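Local coordinates for protein peptide methionine sulfoxide reductase msrA/msrB (Neisseria meningitidis, PDB 3BQG) that probably reduces methionine S-sulfoxide, free or in proteins, back to methionine, passing through a sulfenic acid intermediate, at residues D28-Y33 with Y141-L146; G32-N37 with A54-V59; D80-N85 with Q119-P124; V99-P104 with V127-L132. The protein carries 1 engineered substitution. All blocks are in the same frame, centred on the assembly; numbering follows the deposited sequence.

Contact 1: D28-Y33 with Y141-L146; sequences DAVSGY and YHQDYL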
loop_
_atom_site.group_PDB
_atom_site.type_symbol
_atom_site.label_atom_id
_atom_site.label_comp_id
_atom_site.label_asym_id
_atom_site.label_seq_id
_atom_site.Cartn_x
_atom_site.Cartn_y
_atom_site.Cartn_z
ATOM N N ASP A 28 9.800 8.005 3.882
ATOM C CA ASP A 28 10.298 6.681 3.524
ATOM C C ASP A 28 9.149 5.786 3.060
ATOM O O ASP A 28 8.010 5.944 3.496
ATOM C CB ASP A 28 10.998 6.032 4.725
ATOM C CG ASP A 28 11.926 4.887 4.324
ATOM O OD1 ASP A 28 12.364 4.141 5.225
ATOM O OD2 ASP A 28 12.231 4.734 3.121
ATOM N N ALA A 29 9.459 4.860 2.161
ATOM C CA ALA A 29 8.483 3.908 1.639
ATOM C C ALA A 29 9.251 2.626 1.362
ATOM O O ALA A 29 10.086 2.573 0.453
ATOM C CB ALA A 29 7.838 4.439 0.358
ATOM N N VAL A 30 8.973 1.601 2.163
ATOM C CA VAL A 30 9.642 0.309 2.056
ATOM C C VAL A 30 8.700 -0.802 1.591
ATOM O O VAL A 30 7.664 -1.040 2.203
ATOM C CB VAL A 30 10.243 -0.096 3.424
ATOM C CG1 VAL A 30 10.875 -1.478 3.340
ATOM C CG2 VAL A 30 11.277 0.937 3.857
ATOM N N SER A 31 9.067 -1.473 0.506
ATOM C CA SER A 31 8.252 -2.564 -0.015
ATOM C C SER A 31 8.525 -3.834 0.783
ATOM O O SER A 31 9.661 -4.100 1.186
ATOM C CB SER A 31 8.552 -2.806 -1.500
ATOM O OG SER A 31 8.038 -1.758 -2.302
ATOM N N GLY A 32 7.477 -4.618 1.007
ATOM C CA GLY A 32 7.624 -5.847 1.768
ATOM C C GLY A 32 6.430 -6.777 1.644
ATOM O O GLY A 32 5.539 -6.555 0.825
ATOM N N TYR A 33 6.411 -7.808 2.484
ATOM C CA TYR A 33 5.361 -8.824 2.485
ATOM C C TYR A 33 4.651 -8.783 3.833
ATOM O O TYR A 33 5.285 -8.961 4.876
ATOM C CB TYR A 33 6.011 -10.186 2.265
ATOM C CG TYR A 33 7.037 -10.157 1.152
ATOM C CD1 TYR A 33 6.641 -9.985 -0.173
ATOM C CD2 TYR A 33 8.408 -10.262 1.424
ATOM C CE1 TYR A 33 7.570 -9.921 -1.200
ATOM C CE2 TYR A 33 9.351 -10.196 0.398
ATOM C CZ TYR A 33 8.922 -10.026 -0.910
ATOM O OH TYR A 33 9.829 -9.974 -1.943
ATOM N N TYR A 141 16.852 -5.669 -4.334
ATOM C CA TYR A 141 16.573 -5.355 -5.728
ATOM C C TYR A 141 15.149 -4.850 -5.937
ATOM O O TYR A 141 14.849 -4.245 -6.964
ATOM C CB TYR A 141 16.852 -6.559 -6.641
ATOM C CG TYR A 141 15.961 -7.765 -6.452
ATOM C CD1 TYR A 141 16.248 -8.729 -5.484
ATOM C CD2 TYR A 141 14.859 -7.975 -7.284
ATOM C CE1 TYR A 141 15.464 -9.881 -5.354
ATOM C CE2 TYR A 141 14.068 -9.119 -7.161
ATOM C CZ TYR A 141 14.378 -10.068 -6.199
ATOM O OH TYR A 141 13.617 -11.209 -6.097
ATOM N N HIS A 142 14.275 -5.084 -4.959
ATOM C CA HIS A 142 12.892 -4.621 -5.048
ATOM C C HIS A 142 12.710 -3.188 -4.540
ATOM O O HIS A 142 11.803 -2.482 -4.983
ATOM C CB HIS A 142 11.963 -5.550 -4.260
ATOM C CG HIS A 142 11.617 -6.814 -4.981
ATOM N ND1 HIS A 142 10.998 -6.822 -6.213
ATOM C CD2 HIS A 142 11.784 -8.112 -4.636
ATOM C CE1 HIS A 142 10.799 -8.070 -6.595
ATOM N NE2 HIS A 142 11.267 -8.874 -5.655
ATOM N N GLN A 143 13.556 -2.758 -3.605
ATOM C CA GLN A 143 13.455 -1.401 -3.061
ATOM C C GLN A 143 13.855 -0.377 -4.127
ATOM O O GLN A 143 14.860 -0.561 -4.817
ATOM C CB GLN A 143 14.369 -1.242 -1.842
ATOM C CG GLN A 143 14.177 -2.287 -0.747
ATOM C CD GLN A 143 12.755 -2.326 -0.209
ATOM O OE1 GLN A 143 12.035 -1.331 -0.263
ATOM N NE2 GLN A 143 12.353 -3.475 0.326
ATOM N N ASP A 144 13.079 0.701 -4.250
ATOM C CA ASP A 144 13.347 1.741 -5.247
ATOM C C ASP A 144 13.460 1.116 -6.630
ATOM O O ASP A 144 14.237 1.576 -7.467
ATOM C CB ASP A 144 14.655 2.478 -4.938
ATOM C CG ASP A 144 14.651 3.132 -3.575
ATOM O OD1 ASP A 144 13.664 3.820 -3.245
ATOM O OD2 ASP A 144 15.646 2.966 -2.839
ATOM N N TYR A 145 12.678 0.070 -6.866
ATOM C CA TYR A 145 12.709 -0.647 -8.132
ATOM C C TYR A 145 12.601 0.211 -9.384
ATOM O O TYR A 145 13.436 0.099 -10.280
ATOM C CB TYR A 145 11.603 -1.701 -8.169
ATOM C CG TYR A 145 11.680 -2.604 -9.376
ATOM C CD1 TYR A 145 12.536 -3.703 -9.390
ATOM C CD2 TYR A 145 10.915 -2.350 -10.511
ATOM C CE1 TYR A 145 12.626 -4.531 -10.502
ATOM C CE2 TYR A 145 10.997 -3.169 -11.631
ATOM C CZ TYR A 145 11.853 -4.259 -11.620
ATOM O OH TYR A 145 11.935 -5.083 -12.719
ATOM N N LEU A 146 11.574 1.054 -9.458
ATOM C CA LEU A 146 11.362 1.895 -10.635
ATOM C C LEU A 146 12.379 3.021 -10.779
ATOM O O LEU A 146 12.508 3.615 -11.849
ATOM C CB LEU A 146 9.937 2.461 -10.635
ATOM C CG LEU A 146 8.840 1.400 -10.811
ATOM C CD1 LEU A 146 7.468 2.054 -10.800
ATOM C CD2 LEU A 146 9.064 0.640 -12.113
HETATM O O HOH W 1 9.404 -1.408 -4.750
#
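The imidazole of His142 meets the phenol of Tyr33 obliquely, with Tyr33 OH 3.8 Å from His142 CD2, and the two side chains cross at about a right angle. One face of the imidazole is overlaid by Tyr141 CE2, 3.2 Å above the ring plane and displaced toward its rim. The flat carboxamide of Gln143 meets its partners close to its own plane, turned toward the backbone of Ser31 in strand 28-33. There Ser31 N donates to Gln143 OE1 over 3.1 Å, lying in the carbonyl plane on a lone pair. Gln143 NE2 answers with a bond of 2.9 Å to Ser31 O, which sits only 6° out of the amide plane. Glutamine suits the place because one side chain offers acceptor and donor together, as a neighbouring peptide would. A bend at chi2 (-58°) folds the chain so that the amide ends beside Val30 CG1, 3.8 Å from Gln143 OE1. Ser31 contributes its hydroxyl too: OG donates to a water that in turn donates to His142 O, tying the type II turn from His142 to Tyr145 to the strand. The polar ends have further partners, Glu139 for Tyr33 OH, Trp14 for His142 ND1 and Ala138 O for Gln143 NE2. Trp14 lies two residues past Cys12, seen here as the sulfenic acid, consistent with the contact lying behind the segment that carries the reactive cysteine in this family. Paired donor and acceptor leave the Gln143 amide one sensible orientation, its rotation fixed and both its polar atoms bound by main-chain groups.

Contact 2: G32-N37 with A54-V59; sequences GYANGN and AETVKV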
loop_
_atom_site.group_PDB
_atom_site.type_symbol
_atom_site.label_atom_id
_atom_site.label_comp_id
_atom_site.label_asym_id
_atom_site.label_seq_id
_atom_site.Cartn_x
_atom_site.Cartn_y
_atom_site.Cartn_z
ATOM N N GLY A 32 7.477 -4.618 1.007
ATOM C CA GLY A 32 7.624 -5.847 1.768
ATOM C C GLY A 32 6.430 -6.777 1.644
ATOM O O GLY A 32 5.539 -6.555 0.825
ATOM N N TYR A 33 6.411 -7.808 2.484
ATOM C CA TYR A 33 5.361 -8.824 2.485
ATOM C C TYR A 33 4.651 -8.783 3.833
ATOM O O TYR A 33 5.285 -8.961 4.876
ATOM C CB TYR A 33 6.011 -10.186 2.265
ATOM C CG TYR A 33 7.037 -10.157 1.152
ATOM C CD1 TYR A 33 6.641 -9.985 -0.173
ATOM C CD2 TYR A 33 8.408 -10.262 1.424
ATOM C CE1 TYR A 33 7.570 -9.921 -1.200
ATOM C CE2 TYR A 33 9.351 -10.196 0.398
ATOM C CZ TYR A 33 8.922 -10.026 -0.910
ATOM O OH TYR A 33 9.829 -9.974 -1.943
ATOM N N ALA A 34 3.338 -8.574 3.812
ATOM C CA ALA A 34 2.580 -8.458 5.052
ATOM C C ALA A 34 1.437 -9.434 5.246
ATOM O O ALA A 34 0.847 -9.931 4.286
ATOM C CB ALA A 34 2.043 -7.037 5.177
ATOM N N ASN A 35 1.121 -9.672 6.517
ATOM C CA ASN A 35 0.026 -10.546 6.923
ATOM C C ASN A 35 -0.027 -11.882 6.194
ATOM O O ASN A 35 -1.055 -12.257 5.629
ATOM C CB ASN A 35 -1.308 -9.804 6.770
ATOM C CG ASN A 35 -1.499 -8.716 7.824
ATOM O OD1 ASN A 35 -0.552 -8.325 8.512
ATOM N ND2 ASN A 35 -2.724 -8.216 7.943
ATOM N N GLY A 36 1.095 -12.591 6.211
ATOM C CA GLY A 36 1.157 -13.894 5.591
ATOM C C GLY A 36 1.111 -14.929 6.701
ATOM O O GLY A 36 0.918 -14.585 7.872
ATOM N N ASN A 37 1.319 -16.190 6.349
ATOM C CA ASN A 37 1.267 -17.268 7.323
ATOM C C ASN A 37 2.638 -17.686 7.825
ATOM O O ASN A 37 2.750 -18.503 8.742
ATOM C CB ASN A 37 0.563 -18.469 6.697
ATOM C CG ASN A 37 -0.857 -18.154 6.283
ATOM O OD1 ASN A 37 -1.342 -18.650 5.267
ATOM N ND2 ASN A 37 -1.537 -17.337 7.074
ATOM N N ALA A 54 0.711 -10.311 1.470
ATOM C CA ALA A 54 0.264 -9.323 0.499
ATOM C C ALA A 54 1.452 -8.407 0.203
ATOM O O ALA A 54 2.205 -8.052 1.118
ATOM C CB ALA A 54 -0.871 -8.507 1.082
ATOM N N GLU A 55 1.648 -8.040 -1.061
ATOM C CA GLU A 55 2.733 -7.122 -1.372
ATOM C C GLU A 55 2.259 -5.816 -0.752
ATOM O O GLU A 55 1.177 -5.311 -1.063
ATOM C CB GLU A 55 2.954 -7.026 -2.883
ATOM C CG GLU A 55 3.848 -8.168 -3.377
ATOM C CD GLU A 55 4.173 -8.098 -4.851
ATOM O OE1 GLU A 55 4.294 -6.978 -5.389
ATOM O OE2 GLU A 55 4.330 -9.174 -5.471
ATOM N N THR A 56 3.070 -5.293 0.155
ATOM C CA THR A 56 2.719 -4.104 0.914
ATOM C C THR A 56 3.839 -3.076 0.942
ATOM O O THR A 56 5.013 -3.414 0.795
ATOM C CB THR A 56 2.379 -4.526 2.375
ATOM O OG1 THR A 56 1.333 -5.511 2.351
ATOM C CG2 THR A 56 1.944 -3.334 3.210
ATOM N N VAL A 57 3.464 -1.816 1.124
ATOM C CA VAL A 57 4.437 -0.741 1.203
ATOM C C VAL A 57 4.284 -0.087 2.569
ATOM O O VAL A 57 3.213 0.420 2.904
ATOM C CB VAL A 57 4.210 0.326 0.108
ATOM C CG1 VAL A 57 5.186 1.474 0.294
ATOM C CG2 VAL A 57 4.396 -0.291 -1.274
ATOM N N LYS A 58 5.349 -0.135 3.368
ATOM C CA LYS A 58 5.348 0.477 4.692
ATOM C C LYS A 58 5.664 1.953 4.462
ATOM O O LYS A 58 6.781 2.301 4.080
ATOM C CB LYS A 58 6.426 -0.168 5.574
ATOM C CG LYS A 58 6.591 0.462 6.956
ATOM C CD LYS A 58 7.641 -0.278 7.790
ATOM C CE LYS A 58 9.060 -0.059 7.275
ATOM N NZ LYS A 58 9.611 1.301 7.605
ATOM N N VAL A 59 4.679 2.815 4.691
ATOM C CA VAL A 59 4.848 4.246 4.475
ATOM C C VAL A 59 5.071 5.027 5.761
ATOM O O VAL A 59 4.257 4.973 6.677
ATOM C CB VAL A 59 3.613 4.847 3.759
ATOM C CG1 VAL A 59 3.816 6.345 3.521
ATOM C CG2 VAL A 59 3.375 4.117 2.440
#
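Ala54 O is gripped by two donors: Ala34 N comes across from the neighbouring strand at 3.0 Å, and the hydroxyl of Thr56, on the same strand as the acceptor, arrives from above the carbonyl plane with OG1 also 3.0 Å away. The Thr56 hydroxyl can fold back in this way because OG1 stands beside its own backbone N (chi1 -56°). A C-H contact from Tyr33 CA, 3.5 Å from Ala54 O, adds to the cluster. The return bond, Ala54 N to Ala34 O, measures 2.8 Å. Strands 32-34 and 54-59 are thus antiparallel neighbours in the mixed sheet of the MsrA fold, with Ala34-Ala54 and Gly32-Thr56 as hydrogen-bonded pairs and Tyr33-Glu55 as the non-hydrogen-bonded pair between them. The axes of these short segments run at 116° to each other, well off the ideal 180°. Small residues suit the face that holds Ala34, Ala54 and Thr56, for Ala34 CB lies just 3.3 Å from Thr56 OG1. Gly32, nearly fully extended, sets a bare backbone beside Thr56, to which it is joined by Gly32 N to Thr56 O at 2.8 Å and Thr56 N to Gly32 O at 2.9 Å. On the other face Tyr33 and Glu55 stand together, and the Glu55 carboxylate goes on to bind Gln94 and the backbone N of Phe13, next to Cys12.

Contact 3: D80-N85 with Q119-P124; sequences DPTSLN and QKYQLP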
loop_
_atom_site.group_PDB
_atom_site.type_symbol
_atom_site.label_atom_id
_atom_site.label_comp_id
_atom_site.label_asym_id
_atom_site.label_seq_id
_atom_site.Cartn_x
_atom_site.Cartn_y
_atom_site.Cartn_z
ATOM N N ASP A 80 -7.559 0.450 -7.044
ATOM C CA ASP A 80 -8.960 0.091 -7.303
ATOM C C ASP A 80 -9.431 -0.657 -6.053
ATOM O O ASP A 80 -9.018 -1.794 -5.806
ATOM C CB ASP A 80 -9.080 -0.822 -8.523
ATOM C CG ASP A 80 -10.523 -1.042 -8.937
ATOM O OD1 ASP A 80 -11.396 -1.071 -8.045
ATOM O OD2 ASP A 80 -10.789 -1.192 -10.147
ATOM N N PRO A 81 -10.308 -0.029 -5.259
ATOM C CA PRO A 81 -10.837 -0.598 -4.019
ATOM C C PRO A 81 -11.996 -1.574 -4.167
ATOM O O PRO A 81 -12.544 -2.027 -3.170
ATOM C CB PRO A 81 -11.248 0.647 -3.246
ATOM C CG PRO A 81 -11.883 1.455 -4.340
ATOM C CD PRO A 81 -10.923 1.291 -5.521
ATOM N N THR A 82 -12.362 -1.903 -5.400
ATOM C CA THR A 82 -13.488 -2.803 -5.630
ATOM C C THR A 82 -13.116 -4.168 -6.198
ATOM O O THR A 82 -13.964 -5.050 -6.295
ATOM C CB THR A 82 -14.510 -2.155 -6.587
ATOM O OG1 THR A 82 -13.992 -2.171 -7.923
ATOM C CG2 THR A 82 -14.769 -0.703 -6.190
ATOM N N SER A 83 -11.861 -4.351 -6.578
ATOM C CA SER A 83 -11.445 -5.632 -7.148
ATOM C C SER A 83 -10.782 -6.534 -6.114
ATOM O O SER A 83 -9.904 -6.101 -5.369
ATOM C CB SER A 83 -10.498 -5.399 -8.325
ATOM O OG SER A 83 -9.396 -4.611 -7.920
ATOM N N LEU A 84 -11.208 -7.791 -6.078
ATOM C CA LEU A 84 -10.672 -8.760 -5.133
ATOM C C LEU A 84 -9.480 -9.514 -5.724
ATOM O O LEU A 84 -9.556 -10.052 -6.831
ATOM C CB LEU A 84 -11.768 -9.745 -4.733
ATOM C CG LEU A 84 -11.409 -10.766 -3.654
ATOM C CD1 LEU A 84 -11.006 -10.043 -2.373
ATOM C CD2 LEU A 84 -12.602 -11.671 -3.411
ATOM N N ASN A 85 -8.379 -9.539 -4.980
ATOM C CA ASN A 85 -7.156 -10.218 -5.413
ATOM C C ASN A 85 -6.739 -9.886 -6.839
ATOM O O ASN A 85 -6.376 -10.778 -7.607
ATOM C CB ASN A 85 -7.317 -11.727 -5.287
ATOM C CG ASN A 85 -7.673 -12.152 -3.887
ATOM O OD1 ASN A 85 -7.127 -11.635 -2.910
ATOM N ND2 ASN A 85 -8.584 -13.108 -3.776
ATOM N N GLN A 119 -18.937 6.151 -1.313
ATOM C CA GLN A 119 -19.895 7.035 -1.964
ATOM C C GLN A 119 -19.492 7.336 -3.405
ATOM O O GLN A 119 -20.294 7.843 -4.187
ATOM C CB GLN A 119 -20.044 8.342 -1.178
ATOM C CG GLN A 119 -20.872 8.178 0.082
ATOM C CD GLN A 119 -22.268 7.664 -0.219
ATOM O OE1 GLN A 119 -23.084 8.365 -0.815
ATOM N NE2 GLN A 119 -22.546 6.430 0.184
ATOM N N LYS A 120 -18.251 7.024 -3.761
ATOM C CA LYS A 120 -17.783 7.280 -5.117
ATOM C C LYS A 120 -17.870 6.030 -5.987
ATOM O O LYS A 120 -17.571 6.083 -7.177
ATOM C CB LYS A 120 -16.335 7.774 -5.098
ATOM C CG LYS A 120 -16.056 8.869 -4.082
ATOM C CD LYS A 120 -14.664 9.458 -4.261
ATOM C CE LYS A 120 -14.410 10.552 -3.229
ATOM N NZ LYS A 120 -13.163 11.317 -3.525
ATOM N N TYR A 121 -18.281 4.911 -5.396
ATOM C CA TYR A 121 -18.374 3.650 -6.130
ATOM C C TYR A 121 -19.705 2.922 -6.012
ATOM O O TYR A 121 -20.262 2.797 -4.924
ATOM C CB TYR A 121 -17.284 2.678 -5.668
ATOM C CG TYR A 121 -15.881 3.086 -6.030
ATOM C CD1 TYR A 121 -15.173 3.998 -5.247
ATOM C CD2 TYR A 121 -15.254 2.546 -7.152
ATOM C CE1 TYR A 121 -13.868 4.358 -5.576
ATOM C CE2 TYR A 121 -13.958 2.892 -7.486
ATOM C CZ TYR A 121 -13.268 3.797 -6.698
ATOM O OH TYR A 121 -11.978 4.134 -7.032
ATOM N N GLN A 122 -20.185 2.411 -7.139
ATOM C CA GLN A 122 -21.428 1.662 -7.166
ATOM C C GLN A 122 -21.154 0.230 -6.688
ATOM O O GLN A 122 -21.984 -0.370 -6.000
ATOM C CB GLN A 122 -22.001 1.659 -8.583
ATOM C CG GLN A 122 -22.295 3.049 -9.116
ATOM C CD GLN A 122 -22.611 3.041 -10.595
ATOM O OE1 GLN A 122 -21.886 2.442 -11.396
ATOM N NE2 GLN A 122 -23.691 3.708 -10.970
ATOM N N LEU A 123 -19.990 -0.314 -7.048
ATOM C CA LEU A 123 -19.617 -1.667 -6.621
ATOM C C LEU A 123 -19.111 -1.612 -5.180
ATOM O O LEU A 123 -18.491 -0.633 -4.765
ATOM C CB LEU A 123 -18.513 -2.251 -7.518
ATOM C CG LEU A 123 -18.810 -2.470 -9.005
ATOM C CD1 LEU A 123 -17.593 -3.075 -9.688
ATOM C CD2 LEU A 123 -20.015 -3.378 -9.166
ATOM N N PRO A 124 -19.369 -2.661 -4.394
ATOM C CA PRO A 124 -18.897 -2.634 -3.006
ATOM C C PRO A 124 -17.373 -2.644 -2.863
ATOM O O PRO A 124 -16.661 -3.290 -3.637
ATOM C CB PRO A 124 -19.560 -3.864 -2.389
ATOM C CG PRO A 124 -19.696 -4.804 -3.544
ATOM C CD PRO A 124 -20.108 -3.901 -4.688
HETATM O O HOH W 2 -16.649 -5.165 -5.422
#
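The side chain of Pro81 crosses that of Tyr121 at about a right angle, directly after Asp80 and within an Asx turn in which Asp80 OD1 accepts from Thr82 N at 2.9 Å. Pro81 CG lies over one face of the phenol, 3.9 Å from the ring centroid and 24° off the normal, a CH-pi contact that suits proline, whose closed ring presents its C-H groups with little freedom to move. Beside it Pro81 CD reaches the end of the phenol, 3.4 Å from Tyr121 OH. Thr82 approaches the same ring obliquely, its methyl CG2 falling 3.4 Å from Tyr121 CD2. Threonine fits because its two branches do different work: with chi1 at 74° the hydroxyl turns back to Asp80 OD1, which it shares as acceptor with the backbone N, and the methyl is left for the tyrosine. Leu123 crosses Thr82 at about a right angle, the two CB atoms 4.1 Å apart. The contact is surface packing, joining the loop that follows helix 68-78 to the one that follows helix 106-117, and a backbone bond between Pro81 and Val126 continues the junction. One water ties the backbones together, donating to Thr82 O at 2.8 Å and to Pro124 O at 2.6 Å.

Contact 4: V99-P104 with V127-L132; sequences VYYTDP and VENEPL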
loop_
_atom_site.group_PDB
_atom_site.type_symbol
_atom_site.label_atom_id
_atom_site.label_comp_id
_atom_site.label_asym_id
_atom_site.label_seq_id
_atom_site.Cartn_x
_atom_site.Cartn_y
_atom_site.Cartn_z
ATOM N N VAL A 99 -5.320 -1.994 4.154
ATOM C CA VAL A 99 -4.648 -0.979 4.957
ATOM C C VAL A 99 -4.414 -1.686 6.302
ATOM O O VAL A 99 -5.368 -2.167 6.917
ATOM C CB VAL A 99 -5.558 0.264 5.166
ATOM C CG1 VAL A 99 -4.859 1.272 6.075
ATOM C CG2 VAL A 99 -5.903 0.901 3.805
ATOM N N TYR A 100 -3.164 -1.766 6.752
ATOM C CA TYR A 100 -2.861 -2.437 8.012
ATOM C C TYR A 100 -2.225 -1.456 8.983
ATOM O O TYR A 100 -1.339 -0.685 8.625
ATOM C CB TYR A 100 -1.949 -3.647 7.768
ATOM C CG TYR A 100 -2.423 -4.519 6.619
ATOM C CD1 TYR A 100 -3.701 -5.084 6.620
ATOM C CD2 TYR A 100 -1.609 -4.735 5.507
ATOM C CE1 TYR A 100 -4.159 -5.843 5.522
ATOM C CE2 TYR A 100 -2.052 -5.488 4.409
ATOM C CZ TYR A 100 -3.322 -6.032 4.422
ATOM O OH TYR A 100 -3.752 -6.729 3.310
ATOM N N TYR A 101 -2.667 -1.503 10.231
ATOM C CA TYR A 101 -2.190 -0.563 11.240
ATOM C C TYR A 101 -1.559 -1.198 12.478
ATOM O O TYR A 101 -1.853 -2.340 12.821
ATOM C CB TYR A 101 -3.367 0.306 11.669
ATOM C CG TYR A 101 -4.537 -0.521 12.143
ATOM C CD1 TYR A 101 -4.574 -1.035 13.441
ATOM C CD2 TYR A 101 -5.576 -0.863 11.274
ATOM C CE1 TYR A 101 -5.609 -1.869 13.854
ATOM C CE2 TYR A 101 -6.609 -1.694 11.683
ATOM C CZ TYR A 101 -6.624 -2.199 12.970
ATOM O OH TYR A 101 -7.634 -3.045 13.363
ATOM N N THR A 102 -0.717 -0.418 13.155
ATOM C CA THR A 102 -0.039 -0.851 14.371
ATOM C C THR A 102 -0.650 -0.191 15.609
ATOM O O THR A 102 -0.341 -0.575 16.739
ATOM C CB THR A 102 1.468 -0.535 14.316
ATOM O OG1 THR A 102 1.657 0.852 14.019
ATOM C CG2 THR A 102 2.143 -1.374 13.239
ATOM N N ASP A 103 -1.513 0.803 15.391
ATOM C CA ASP A 103 -2.199 1.512 16.480
ATOM C C ASP A 103 -3.691 1.187 16.371
ATOM O O ASP A 103 -4.350 1.595 15.418
ATOM C CB ASP A 103 -2.008 3.027 16.349
ATOM C CG ASP A 103 -2.650 3.807 17.495
ATOM O OD1 ASP A 103 -3.575 3.282 18.153
ATOM O OD2 ASP A 103 -2.232 4.959 17.727
ATOM N N PRO A 104 -4.243 0.451 17.348
ATOM C CA PRO A 104 -5.666 0.091 17.309
ATOM C C PRO A 104 -6.642 1.260 17.146
ATOM O O PRO A 104 -7.756 1.075 16.655
ATOM C CB PRO A 104 -5.867 -0.670 18.623
ATOM C CG PRO A 104 -4.838 -0.072 19.528
ATOM C CD PRO A 104 -3.633 0.038 18.624
ATOM N N VAL A 127 -11.473 -3.442 0.202
ATOM C CA VAL A 127 -10.185 -3.166 0.840
ATOM C C VAL A 127 -10.158 -3.681 2.283
ATOM O O VAL A 127 -11.081 -3.425 3.055
ATOM C CB VAL A 127 -9.898 -1.641 0.850
ATOM C CG1 VAL A 127 -8.579 -1.351 1.569
ATOM C CG2 VAL A 127 -9.860 -1.115 -0.578
ATOM N N GLU A 128 -9.101 -4.406 2.644
ATOM C CA GLU A 128 -8.957 -4.930 4.005
ATOM C C GLU A 128 -8.595 -3.799 4.974
ATOM O O GLU A 128 -7.946 -2.828 4.598
ATOM C CB GLU A 128 -7.866 -6.020 4.059
ATOM C CG GLU A 128 -8.213 -7.276 3.265
ATOM C CD GLU A 128 -7.185 -8.391 3.396
ATOM O OE1 GLU A 128 -5.991 -8.111 3.624
ATOM O OE2 GLU A 128 -7.571 -9.564 3.249
ATOM N N ASN A 129 -9.031 -3.945 6.222
ATOM C CA ASN A 129 -8.776 -2.976 7.284
ATOM C C ASN A 129 -8.561 -3.807 8.546
ATOM O O ASN A 129 -9.519 -4.199 9.207
ATOM C CB ASN A 129 -9.997 -2.057 7.467
ATOM C CG ASN A 129 -9.820 -1.061 8.604
ATOM O OD1 ASN A 129 -8.717 -0.883 9.126
ATOM N ND2 ASN A 129 -10.905 -0.390 8.979
ATOM N N GLU A 130 -7.306 -4.081 8.877
ATOM C CA GLU A 130 -7.025 -4.907 10.043
ATOM C C GLU A 130 -5.616 -4.672 10.578
ATOM O O GLU A 130 -4.775 -4.077 9.902
ATOM C CB GLU A 130 -7.222 -6.381 9.673
ATOM C CG GLU A 130 -6.204 -6.911 8.683
ATOM C CD GLU A 130 -6.566 -8.284 8.150
ATOM O OE1 GLU A 130 -5.646 -9.039 7.772
ATOM O OE2 GLU A 130 -7.772 -8.603 8.095
ATOM N N PRO A 131 -5.337 -5.142 11.806
ATOM C CA PRO A 131 -4.009 -4.950 12.392
ATOM C C PRO A 131 -2.899 -5.552 11.534
ATOM O O PRO A 131 -3.126 -6.517 10.802
ATOM C CB PRO A 131 -4.112 -5.672 13.737
ATOM C CG PRO A 131 -5.582 -5.673 14.041
ATOM C CD PRO A 131 -6.181 -5.964 12.690
ATOM N N LEU A 132 -1.711 -4.962 11.605
ATOM C CA LEU A 132 -0.571 -5.510 10.885
ATOM C C LEU A 132 -0.135 -6.690 11.745
ATOM O O LEU A 132 0.253 -6.505 12.901
ATOM C CB LEU A 132 0.575 -4.507 10.798
ATOM C CG LEU A 132 1.849 -5.107 10.180
ATOM C CD1 LEU A 132 1.765 -5.049 8.657
ATOM C CD2 LEU A 132 3.070 -4.364 10.676
#
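The ring of Tyr101 is laid tightly against the Glu130-Pro131 backbone, with Pro131 CA over one face, 18° off the ring normal, and Tyr101 CE2 within 3.3 Å of Glu130 C. The crowded position between backbone N and carbonyl carbon (chi1 55°) puts the ring there. Pro131 CD lies 3.3 Å from Tyr101 OH, which is hydrogen-bonded to Lys107 of helix 106-117. Asn129 OD1 approaches that ring at its edge, 3.4 Å from Tyr101 CE2, and, though buried, has no hydrogen-bond partner in the model. Shorter still is the bond from Tyr100 OH, which donates to Glu128 OE1 over 2.6 Å, the ring and carboxylate planes 67° apart. Tyrosine has the length to reach along the neighbouring strand, and a salt bridge from Arg96 to the same oxygen would further fix the carboxylate. Between the backbones, Val99 N to Glu128 O and Leu132 N to Tyr101 O, the latter 2.9 Å, are firm, whereas Glu130 N to Val99 O and Tyr101 N to Glu130 O are weak. Val99 CG2 and Val127 CG1 are buried but 4.2 Å apart. The solvent side belongs to exposed Pro131 and Thr102, whose CG2 is 4.0 Å from Leu132 CD2. Strand 99-101 runs parallel to 128-131, the pairing of a beta-alpha-beta crossover whose connecting helix is 106-117.

Overall arrangement
From the N terminus, strand 26-34 begins two contacts. Contact 2 closes first, after a short excursion through helix 43-48, by pairing that strand with 54-62. Contact 1 starts from the same strand, sharing Gly32 and Tyr33, but closes last, at 141-146, so contacts 3 and 4 both lie within its span. These two cross: 80-85 opens, 99-104 follows, then 119-124 and 127-132 close in that order, and Pro81 packs on Val127 where they touch. Contacts 1, 2 and 4 reach the same mixed sheet, Asn35 of contact 2 making a weak hydrogen bond to Glu130 of contact 4, while contact 3 joins two loops about 26 Å, centre to centre, from contact 1.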